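Tryptophan decarboxylase 1 (Oryza sativa subsp. japonica, PDB 6KHO) catalyses the pyridoxal-phosphate-dependent decarboxylation of L-tryptophan to tryptamine, and of 5-hydroxytryptophan to serotonin, as a homodimer. Local coordinates at residues T272-N276 with H475-G479. Residues are numbered along the deposited sequence; the frame is centred on the assembly and turned at random.
Sequences TTSSN and HTVVG. With PLP (pyridoxal-5'-phosphate), chain C.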
loop_
_atom_site.group_PDB
_atom_site.type_symbol
_atom_site.label_atom_id
_atom_site.label_comp_id
_atom_site.label_asym_id
_atom_site.label_seq_id
_atom_site.Cartn_x
_atom_site.Cartn_y
_atom_site.Cartn_z
ATOM N N THR A 272 -12.977 19.334 -0.993
ATOM C CA THR A 272 -13.174 18.467 -2.148
ATOM C C THR A 272 -12.079 18.696 -3.187
ATOM O O THR A 272 -11.458 19.756 -3.253
ATOM C CB THR A 272 -14.532 18.716 -2.811
ATOM O OG1 THR A 272 -14.581 20.066 -3.282
ATOM C CG2 THR A 272 -15.693 18.448 -1.841
ATOM N N THR A 273 -11.881 17.685 -4.034
ATOM C CA THR A 273 -10.782 17.713 -4.994
ATOM C C THR A 273 -10.988 18.790 -6.054
ATOM O O THR A 273 -10.037 19.480 -6.442
ATOM C CB THR A 273 -10.642 16.342 -5.654
ATOM O OG1 THR A 273 -10.360 15.355 -4.650
ATOM C CG2 THR A 273 -9.507 16.352 -6.661
ATOM N N SER A 274 -12.220 18.946 -6.538
ATOM C CA SER A 274 -12.467 19.877 -7.635
ATOM C C SER A 274 -12.262 21.323 -7.198
ATOM O O SER A 274 -11.425 22.040 -7.757
ATOM C CB SER A 274 -13.880 19.678 -8.190
ATOM O OG SER A 274 -14.133 20.628 -9.210
ATOM N N SER A 275 -13.013 21.772 -6.188
ATOM C CA SER A 275 -13.047 23.188 -5.853
ATOM C C SER A 275 -12.871 23.468 -4.364
ATOM O O SER A 275 -13.135 24.595 -3.928
ATOM C CB SER A 275 -14.364 23.809 -6.350
ATOM O OG SER A 275 -15.466 23.382 -5.566
ATOM N N ASN A 276 -12.420 22.488 -3.576
ATOM C CA ASN A 276 -12.247 22.656 -2.129
ATOM C C ASN A 276 -13.543 23.093 -1.449
ATOM O O ASN A 276 -13.541 23.947 -0.563
ATOM C CB ASN A 276 -11.121 23.635 -1.809
ATOM C CG ASN A 276 -9.770 22.955 -1.722
ATOM O OD1 ASN A 276 -9.667 21.731 -1.874
ATOM N ND2 ASN A 276 -8.730 23.737 -1.468
ATOM N N HIS A 475 -7.511 21.157 -15.260
ATOM C CA HIS A 475 -8.796 21.830 -15.205
ATOM C C HIS A 475 -9.805 21.005 -14.425
ATOM O O HIS A 475 -9.555 19.862 -14.032
ATOM C CB HIS A 475 -9.338 22.106 -16.616
ATOM C CG HIS A 475 -9.958 20.907 -17.262
ATOM N ND1 HIS A 475 -9.214 19.934 -17.892
ATOM C CD2 HIS A 475 -11.253 20.515 -17.363
ATOM C CE1 HIS A 475 -10.020 18.995 -18.357
ATOM N NE2 HIS A 475 -11.263 19.326 -18.051
ATOM N N THR A 476 -10.972 21.610 -14.237
ATOM C CA THR A 476 -12.111 20.947 -13.629
ATOM C C THR A 476 -13.369 21.596 -14.193
ATOM O O THR A 476 -13.300 22.567 -14.950
ATOM C CB THR A 476 -12.044 21.032 -12.098
ATOM O OG1 THR A 476 -13.015 20.153 -11.520
ATOM C CG2 THR A 476 -12.284 22.448 -11.626
ATOM N N VAL A 477 -14.522 21.047 -13.816
ATOM C CA VAL A 477 -15.826 21.537 -14.260
ATOM C C VAL A 477 -16.623 21.933 -13.025
ATOM O O VAL A 477 -16.912 21.082 -12.174
ATOM C CB VAL A 477 -16.589 20.482 -15.078
ATOM C CG1 VAL A 477 -17.995 20.988 -15.397
ATOM C CG2 VAL A 477 -15.833 20.125 -16.355
ATOM N N VAL A 478 -16.980 23.216 -12.929
ATOM C CA VAL A 478 -17.690 23.771 -11.780
ATOM C C VAL A 478 -18.973 24.419 -12.288
ATOM O O VAL A 478 -18.924 25.469 -12.942
ATOM C CB VAL A 478 -16.842 24.796 -11.017
ATOM C CG1 VAL A 478 -17.633 25.363 -9.856
ATOM C CG2 VAL A 478 -15.523 24.169 -10.551
ATOM N N GLY A 479 -20.118 23.817 -11.965
ATOM C CA GLY A 479 -21.385 24.332 -12.441
ATOM C C GLY A 479 -21.429 24.437 -13.951
ATOM O O GLY A 479 -21.679 25.515 -14.500
HETATM N N1 PLP C . -10.095 12.319 -1.468
HETATM C C2 PLP C . -9.662 13.629 -1.502
HETATM C C2A PLP C . -10.502 14.746 -0.965
HETATM C C3 PLP C . -8.425 13.929 -2.050
HETATM O O3 PLP C . -7.997 15.230 -2.079
HETATM C C4 PLP C . -7.615 12.916 -2.549
HETATM C C4A PLP C . -6.154 13.174 -2.784
HETATM C C5 PLP C . -8.051 11.600 -2.516
HETATM C C6 PLP C . -9.300 11.305 -1.975
HETATM C C5A PLP C . -7.136 10.538 -3.090
HETATM O O4P PLP C . -7.515 9.224 -2.756
HETATM P P PLP C . -6.425 8.018 -2.744
HETATM O O1P PLP C . -5.621 8.016 -4.015
HETATM O O2P PLP C . -7.198 6.734 -2.569
HETATM O O3P PLP C . -5.438 8.178 -1.601
#
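S274 and T476 meet hydroxyl to hydroxyl, OG lying 2.6 Å from OG1 in a short hydrogen bond that either could donate. Each oxygen points away from its own backbone N (chi1 177° and -168°) and lies beside the carbonyl carbon. The same torsion sets the T476 methyl between backbone N and carbonyl carbon, across the line of the bond, CG2 3.5 Å from S274 OG. Threonine suits the strand because its beta-branch offers a polar and an apolar arm; serine's short side chain brings a hydroxyl off the turn to meet it. An alanine in place of T476 would probably leave the S274 hydroxyl without its mate and freer to turn. Two residues along, V478 also points toward the loop, its CG2 4.0 Å from S274 OG and 4.4 Å from CB of S275; V477, between T476 and V478, points away. The turn itself is closed by N276 N bonding to T272 O at 2.9 Å, and R485 on the adjoining strand binds the carbonyls of T273 and S274. T273 belongs to the PLP pocket, OG1 3.5 Å from cofactor O3. The S274–T476 bond ties that loop to the outermost strand of the C-terminal antiparallel sheet, consistent with fold-type I PLP enzymes, whose small C-terminal domain packs against the large cofactor-binding domain.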